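Local coordinates for protein peptidoglycan D,D-transpeptidase PbpA (Mycobacterium tuberculosis, PDB 3UN7) that probably cross-links the peptidoglycan of the mycobacterial cell wall as a penicillin-binding D,D-transpeptidase and takes part in the control of cell length, at residues A[168-171]-A[172-176]; A[193-196]-A[197-201]; A[369-372]-A[373-377]. All coordinates share one frame; numbering follows the deposited sequence.

Contact 1 (A[168-171]-A[172-176]); sequences AWQR and LGDNP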
loop_
_atom_site.group_PDB
_atom_site.type_symbol
_atom_site.label_atom_id
_atom_site.label_comp_id
_atom_site.label_asym_id
_atom_site.label_seq_id
_atom_site.Cartn_x
_atom_site.Cartn_y
_atom_site.Cartn_z
ATOM N N ALA A 168 2.246 -22.653 -16.797
ATOM C CA ALA A 168 2.442 -21.421 -16.016
ATOM C C ALA A 168 1.406 -21.295 -14.906
ATOM O O ALA A 168 1.737 -20.952 -13.772
ATOM C CB ALA A 168 2.406 -20.185 -16.911
ATOM N N TRP A 169 0.150 -21.571 -15.250
ATOM C CA TRP A 169 -0.946 -21.496 -14.297
ATOM C C TRP A 169 -0.712 -22.422 -13.092
ATOM O O TRP A 169 -0.874 -22.005 -11.946
ATOM C CB TRP A 169 -2.267 -21.834 -14.990
ATOM C CG TRP A 169 -3.470 -21.611 -14.138
ATOM C CD1 TRP A 169 -4.269 -22.570 -13.571
ATOM C CD2 TRP A 169 -4.006 -20.349 -13.733
ATOM N NE1 TRP A 169 -5.277 -21.972 -12.848
ATOM C CE2 TRP A 169 -5.137 -20.611 -12.933
ATOM C CE3 TRP A 169 -3.641 -19.016 -13.974
ATOM C CZ2 TRP A 169 -5.912 -19.589 -12.376
ATOM C CZ3 TRP A 169 -4.406 -18.003 -13.410
ATOM C CH2 TRP A 169 -5.531 -18.294 -12.629
ATOM N N GLN A 170 -0.300 -23.656 -13.372
ATOM C CA GLN A 170 -0.048 -24.678 -12.347
ATOM C C GLN A 170 1.180 -24.339 -11.492
ATOM O O GLN A 170 1.125 -24.442 -10.256
ATOM C CB GLN A 170 0.078 -26.055 -13.019
ATOM C CG GLN A 170 0.591 -27.194 -12.141
ATOM C CD GLN A 170 1.987 -27.647 -12.546
ATOM O OE1 GLN A 170 2.790 -26.861 -13.066
ATOM N NE2 GLN A 170 2.280 -28.920 -12.320
ATOM N N ARG A 171 2.269 -23.919 -12.144
ATOM C CA ARG A 171 3.474 -23.450 -11.443
ATOM C C ARG A 171 3.172 -22.288 -10.486
ATOM O O ARG A 171 3.607 -22.299 -9.342
ATOM C CB ARG A 171 4.574 -23.034 -12.437
ATOM C CG ARG A 171 5.270 -24.180 -13.187
ATOM C CD ARG A 171 6.353 -23.639 -14.142
ATOM N NE ARG A 171 5.985 -23.707 -15.568
ATOM C CZ ARG A 171 5.870 -22.657 -16.382
ATOM N NH1 ARG A 171 6.081 -21.423 -15.935
ATOM N NH2 ARG A 171 5.542 -22.840 -17.659
ATOM N N LEU A 172 2.421 -21.295 -10.955
ATOM C CA LEU A 172 2.102 -20.113 -10.148
ATOM C C LEU A 172 1.156 -20.457 -8.999
ATOM O O LEU A 172 1.312 -19.966 -7.876
ATOM C CB LEU A 172 1.511 -18.989 -11.029
ATOM C CG LEU A 172 2.450 -18.357 -12.073
ATOM C CD1 LEU A 172 1.727 -17.427 -13.059
ATOM C CD2 LEU A 172 3.623 -17.636 -11.419
ATOM N N GLY A 173 0.190 -21.322 -9.282
ATOM C CA GLY A 173 -0.772 -21.763 -8.281
ATOM C C GLY A 173 -0.163 -22.573 -7.154
ATOM O O GLY A 173 -0.616 -22.497 -6.005
ATOM N N ASP A 174 0.867 -23.348 -7.490
ATOM C CA ASP A 174 1.530 -24.233 -6.546
ATOM C C ASP A 174 2.685 -23.542 -5.824
ATOM O O ASP A 174 3.129 -24.022 -4.785
ATOM C CB ASP A 174 2.024 -25.504 -7.254
ATOM C CG ASP A 174 0.893 -26.463 -7.614
ATOM O OD1 ASP A 174 -0.257 -26.263 -7.159
ATOM O OD2 ASP A 174 1.160 -27.427 -8.364
ATOM N N ASN A 175 3.157 -22.419 -6.372
ATOM C CA ASN A 175 4.223 -21.626 -5.770
ATOM C C ASN A 175 3.796 -21.096 -4.401
ATOM O O ASN A 175 2.872 -20.275 -4.309
ATOM C CB ASN A 175 4.630 -20.469 -6.702
ATOM C CG ASN A 175 5.869 -19.706 -6.217
ATOM O OD1 ASN A 175 6.103 -19.551 -5.020
ATOM N ND2 ASN A 175 6.662 -19.223 -7.159
ATOM N N PRO A 176 4.467 -21.554 -3.329
ATOM C CA PRO A 176 4.022 -21.166 -1.989
ATOM C C PRO A 176 4.171 -19.670 -1.681
ATOM O O PRO A 176 3.499 -19.164 -0.781
ATOM C CB PRO A 176 4.902 -22.017 -1.055
ATOM C CG PRO A 176 6.091 -22.378 -1.869
ATOM C CD PRO A 176 5.659 -22.425 -3.297
#

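Contact 2 (A[193-196]-A[197-201]); sequences STFK and VITTA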
loop_
_atom_site.group_PDB
_atom_site.type_symbol
_atom_site.label_atom_id
_atom_site.label_comp_id
_atom_site.label_asym_id
_atom_site.label_seq_id
_atom_site.Cartn_x
_atom_site.Cartn_y
_atom_site.Cartn_z
ATOM N N SER A 193 3.699 -1.821 14.942
ATOM C CA SER A 193 4.087 -0.502 15.448
ATOM C C SER A 193 3.603 0.688 14.616
ATOM O O SER A 193 3.450 1.787 15.156
ATOM C CB SER A 193 5.613 -0.421 15.580
ATOM O OG SER A 193 6.067 -1.430 16.456
ATOM N N THR A 194 3.378 0.491 13.315
ATOM C CA THR A 194 2.861 1.596 12.486
ATOM C C THR A 194 1.483 2.073 12.978
ATOM O O THR A 194 1.107 3.237 12.789
ATOM C CB THR A 194 2.767 1.254 10.964
ATOM O OG1 THR A 194 2.003 0.060 10.762
ATOM C CG2 THR A 194 4.158 1.117 10.317
ATOM N N PHE A 195 0.743 1.159 13.614
ATOM C CA PHE A 195 -0.604 1.447 14.111
ATOM C C PHE A 195 -0.629 2.410 15.296
ATOM O O PHE A 195 -1.671 2.989 15.600
ATOM C CB PHE A 195 -1.355 0.160 14.467
ATOM C CG PHE A 195 -2.850 0.297 14.375
ATOM C CD1 PHE A 195 -3.461 0.554 13.150
ATOM C CD2 PHE A 195 -3.646 0.210 15.507
ATOM C CE1 PHE A 195 -4.834 0.693 13.061
ATOM C CE2 PHE A 195 -5.027 0.356 15.415
ATOM C CZ PHE A 195 -5.614 0.590 14.184
ATOM N N LYS A 196 0.520 2.609 15.939
ATOM C CA LYS A 196 0.644 3.630 16.987
ATOM C C LYS A 196 0.315 5.026 16.444
ATOM O O LYS A 196 0.039 5.948 17.202
ATOM C CB LYS A 196 2.035 3.599 17.620
ATOM C CG LYS A 196 2.400 2.265 18.239
ATOM C CD LYS A 196 3.873 2.222 18.640
ATOM C CE LYS A 196 4.228 0.907 19.306
ATOM N NZ LYS A 196 5.711 0.722 19.373
ATOM N N VAL A 197 0.336 5.179 15.124
ATOM C CA VAL A 197 -0.142 6.413 14.506
ATOM C C VAL A 197 -1.644 6.577 14.793
ATOM O O VAL A 197 -2.107 7.666 15.124
ATOM C CB VAL A 197 0.125 6.428 12.981
ATOM C CG1 VAL A 197 -0.578 7.605 12.320
ATOM C CG2 VAL A 197 1.639 6.473 12.697
ATOM N N ILE A 198 -2.400 5.486 14.679
ATOM C CA ILE A 198 -3.839 5.536 14.924
ATOM C C ILE A 198 -4.130 5.689 16.413
ATOM O O ILE A 198 -4.985 6.493 16.809
ATOM C CB ILE A 198 -4.563 4.293 14.327
ATOM C CG1 ILE A 198 -4.325 4.196 12.811
ATOM C CG2 ILE A 198 -6.052 4.305 14.647
ATOM C CD1 ILE A 198 -4.567 5.487 12.019
ATOM N N THR A 199 -3.407 4.936 17.242
ATOM C CA THR A 199 -3.571 5.022 18.687
ATOM C C THR A 199 -3.305 6.459 19.147
ATOM O O THR A 199 -4.064 7.009 19.952
ATOM C CB THR A 199 -2.635 4.032 19.428
ATOM O OG1 THR A 199 -2.847 2.706 18.929
ATOM C CG2 THR A 199 -2.865 4.070 20.963
ATOM N N THR A 200 -2.236 7.060 18.630
ATOM C CA THR A 200 -1.875 8.441 18.969
ATOM C C THR A 200 -2.943 9.433 18.507
ATOM O O THR A 200 -3.326 10.324 19.271
ATOM C CB THR A 200 -0.501 8.830 18.375
ATOM O OG1 THR A 200 0.476 7.867 18.791
ATOM C CG2 THR A 200 -0.069 10.232 18.816
ATOM N N ALA A 201 -3.407 9.272 17.263
ATOM C CA ALA A 201 -4.476 10.096 16.704
ATOM C C ALA A 201 -5.736 10.042 17.579
ATOM O O ALA A 201 -6.334 11.074 17.882
ATOM C CB ALA A 201 -4.805 9.642 15.271
#

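Contact 3 (A[369-372]-A[373-377]); sequences KLTE and LMVGA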
loop_
_atom_site.group_PDB
_atom_site.type_symbol
_atom_site.label_atom_id
_atom_site.label_comp_id
_atom_site.label_asym_id
_atom_site.label_seq_id
_atom_site.Cartn_x
_atom_site.Cartn_y
_atom_site.Cartn_z
ATOM N N LYS A 369 0.094 17.744 14.439
ATOM C CA LYS A 369 0.776 17.168 15.589
ATOM C C LYS A 369 1.361 15.824 15.176
ATOM O O LYS A 369 2.513 15.546 15.456
ATOM C CB LYS A 369 -0.162 17.026 16.803
ATOM C CG LYS A 369 -0.403 18.323 17.579
ATOM C CD LYS A 369 -1.441 18.130 18.702
ATOM C CE LYS A 369 -1.509 19.335 19.642
ATOM N NZ LYS A 369 -1.885 20.616 18.960
ATOM N N LEU A 370 0.587 15.022 14.449
ATOM C CA LEU A 370 1.050 13.704 14.002
ATOM C C LEU A 370 2.235 13.836 13.050
ATOM O O LEU A 370 3.182 13.060 13.130
ATOM C CB LEU A 370 -0.094 12.926 13.337
ATOM C CG LEU A 370 -1.225 12.451 14.265
ATOM C CD1 LEU A 370 -2.450 12.076 13.435
ATOM C CD2 LEU A 370 -0.788 11.295 15.147
ATOM N N THR A 371 2.176 14.837 12.175
ATOM C CA THR A 371 3.272 15.145 11.265
ATOM C C THR A 371 4.584 15.420 12.016
ATOM O O THR A 371 5.639 14.877 11.671
ATOM C CB THR A 371 2.904 16.338 10.376
ATOM O OG1 THR A 371 1.750 16.003 9.585
ATOM C CG2 THR A 371 4.044 16.671 9.444
ATOM N N GLU A 372 4.500 16.266 13.043
ATOM C CA GLU A 372 5.634 16.621 13.891
ATOM C C GLU A 372 6.197 15.386 14.610
ATOM O O GLU A 372 7.412 15.196 14.687
ATOM C CB GLU A 372 5.166 17.688 14.881
ATOM C CG GLU A 372 6.026 17.936 16.112
ATOM C CD GLU A 372 5.182 18.461 17.285
ATOM O OE1 GLU A 372 5.467 18.055 18.448
ATOM O OE2 GLU A 372 4.226 19.254 17.031
ATOM N N LEU A 373 5.306 14.538 15.109
ATOM C CA LEU A 373 5.708 13.295 15.766
ATOM C C LEU A 373 6.455 12.382 14.790
ATOM O O LEU A 373 7.474 11.786 15.129
ATOM C CB LEU A 373 4.467 12.585 16.338
ATOM C CG LEU A 373 3.836 13.253 17.572
ATOM C CD1 LEU A 373 2.645 12.463 18.121
ATOM C CD2 LEU A 373 4.865 13.409 18.658
ATOM N N MET A 374 5.932 12.297 13.576
ATOM C CA MET A 374 6.502 11.473 12.522
ATOM C C MET A 374 7.803 12.042 11.956
ATOM O O MET A 374 8.707 11.288 11.597
ATOM C CB MET A 374 5.449 11.234 11.430
ATOM C CG MET A 374 4.361 10.285 11.881
ATOM S SD MET A 374 3.038 10.086 10.657
ATOM C CE MET A 374 3.865 9.115 9.387
ATOM N N VAL A 375 7.913 13.362 11.896
ATOM C CA VAL A 375 9.217 13.994 11.602
ATOM C C VAL A 375 10.254 13.599 12.675
ATOM O O VAL A 375 11.406 13.264 12.361
ATOM C CB VAL A 375 9.107 15.534 11.465
ATOM C CG1 VAL A 375 10.493 16.198 11.490
ATOM C CG2 VAL A 375 8.366 15.890 10.161
ATOM N N GLY A 376 9.823 13.603 13.934
ATOM C CA GLY A 376 10.696 13.194 15.038
ATOM C C GLY A 376 11.108 11.733 14.936
ATOM O O GLY A 376 12.283 11.412 15.119
ATOM N N ALA A 377 10.145 10.847 14.670
ATOM C CA ALA A 377 10.434 9.412 14.503
ATOM C C ALA A 377 11.415 9.144 13.351
ATOM O O ALA A 377 12.311 8.296 13.473
ATOM C CB ALA A 377 9.156 8.638 14.286
#

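Contact 1 (A[168-171]-A[172-176])
Leu172 follows Ala168 by one turn of helix 162-174, and its side chain lies along the carbonyl of that alanine. CG sits anti to the carbonyl carbon of Leu172 (chi1 -66°), which directs the branch back toward the preceding turn and brings Leu172 CG to 3.2 Å from Ala168 O. The same oxygen accepts a nearly straight backbone bond from Leu172 N at 2.9 Å, so one carbonyl meets both the amide and the apolar branch of a single residue.

Arg171 takes part chiefly through its backbone. Its side chain is bent at chi3 and doubles back along the helix until Ala168 N lies above one face of the guanidinium, toward the rim of that group. Arg171 O receives a weak bond from Asn175 N at 3.0 Å, where the N-H...O angle has fallen to 129°.

On the exposed side Gln170 and Asp174 meet through the methylene Gln170 CG, 3.8 Å from Asp174 OD2. Their side chains run at a slant to each other, with the amide and carboxylate planes 48° apart. Gln170 O accepts from Asp174 N at 3.0 Å, and Gly173 N is bonded in the same way to Trp169 O.

Helical geometry ends at Asn175, whose side-chain OD1 accepts a hydrogen bond from Ala177 N in an Asx turn just beyond the helix. This is the C-terminal end of a surface helix, far from the probable catalytic serine. Ala168, buried, packs on Leu156 and Leu157 of helix 154-157, Trp169 stacks on Tyr66, and Leu172 rests on Tyr152, Pro179 and Leu180 of the adjoining loops.

Contact 2 (A[193-196]-A[197-201])
Phe195 holds CG anti to its own amide nitrogen (chi1 -154°), while Ile198 turns CG1 back beside its own nitrogen (chi1 -59°); together these torsions bring the ring under the isoleucine branch. Phe195 lies inside the Ser-x-x-Lys motif of the penicillin-binding proteins, Ser193 to Lys196, where a 3-10 turn runs into helix 196-205; Ile198 follows in the first turn of that helix. Ser193 is probably the residue that forms the acyl-ester intermediate.

Ile198 CB stands over the centre of the Phe195 ring, 3.9 Å from the centroid and 13° off the normal, a CH-pi contact. Ile198 CG1 reaches Phe195 CE1 at 3.5 Å, and CG2 lies toward CZ. Leu269 and Met272 of helix 266-275 also pack on the isoleucine.

The change of helix type appears in the backbone: Val197 N bonds to Thr194 O at 3.1 Å, three residues back, whereas Thr199 N reaches Phe195 O, four back, in the carbonyl plane. The extended chain of Lys196 carries NZ to Ser252 OG and Asn254 OD1, from the Ser-x-Asn motif of this family.

Two donors of Thr200 grip the buried carbonyl of Lys196: its amide N at 2.9 Å from Lys196 O, and its hydroxyl, with Thr200 OG1 only 2.5 Å from Lys196 O.

Contact 3 (A[369-372]-A[373-377])
Leu373 and Met374 each lay their side chains against a carbonyl of the preceding turn. Four regular backbone bonds join the two halves of this stretch of helix 364-379: Leu373 N to Lys369 O, Met374 N to Leu370 O, Val375 N to Thr371 O at 2.7 Å, and Gly376 N to Glu372 O.

Aliphatic side-chain carbons lie against carbonyl oxygens at the same spacing. With CG anti to the carbonyl carbon (chi1 -72°), Leu373 brings its CG to 3.4 Å from Lys369 O; Met374, turned likewise, sets CG at 3.3 Å from Leu370 O before bending at chi3. Val375 CG2 lies 3.3 Å from Thr371 O.

Among the polar side chains, Thr371 OG1 is hydrogen-bonded to Ala367 O, one turn back. Glu372 brings its OE1 close to OE1 of Glu210, a pair of like charges; Lys369 also packs on Glu210.

The helix packs by its buried side on three others: Leu370 and Leu373 lie on helix 196-205, Leu373 and Met374 on Phe249 of helix 245-251, and Leu370, Thr371 and Met374 on Ile327 of helix 317-328. Backbone hydrogen bonding of Met374 with Ser394 links it to edge strand 393-399 of the five-stranded sheet.

Overall arrangement
All three contacts are one-turn contacts within the transpeptidase region, but their surroundings differ. Contact 1 is at the surface, about 37 Å between centres from contact 2 and on the opposite side of the chain's centre, and it ends a helix with polar side chains outward. Contact 2 is buried and combines aromatic-aliphatic packing with polar groups of the probable active site. Contact 3, partly buried, relies on backbone bonds and aliphatic branches. Contacts 2 and 3 touch directly, with helix 196-205 lying against helix 364-379: Leu373 CD1 meets Thr200 CG2 at 3.6 Å, and Leu370 CD1 meets Ala201 CB.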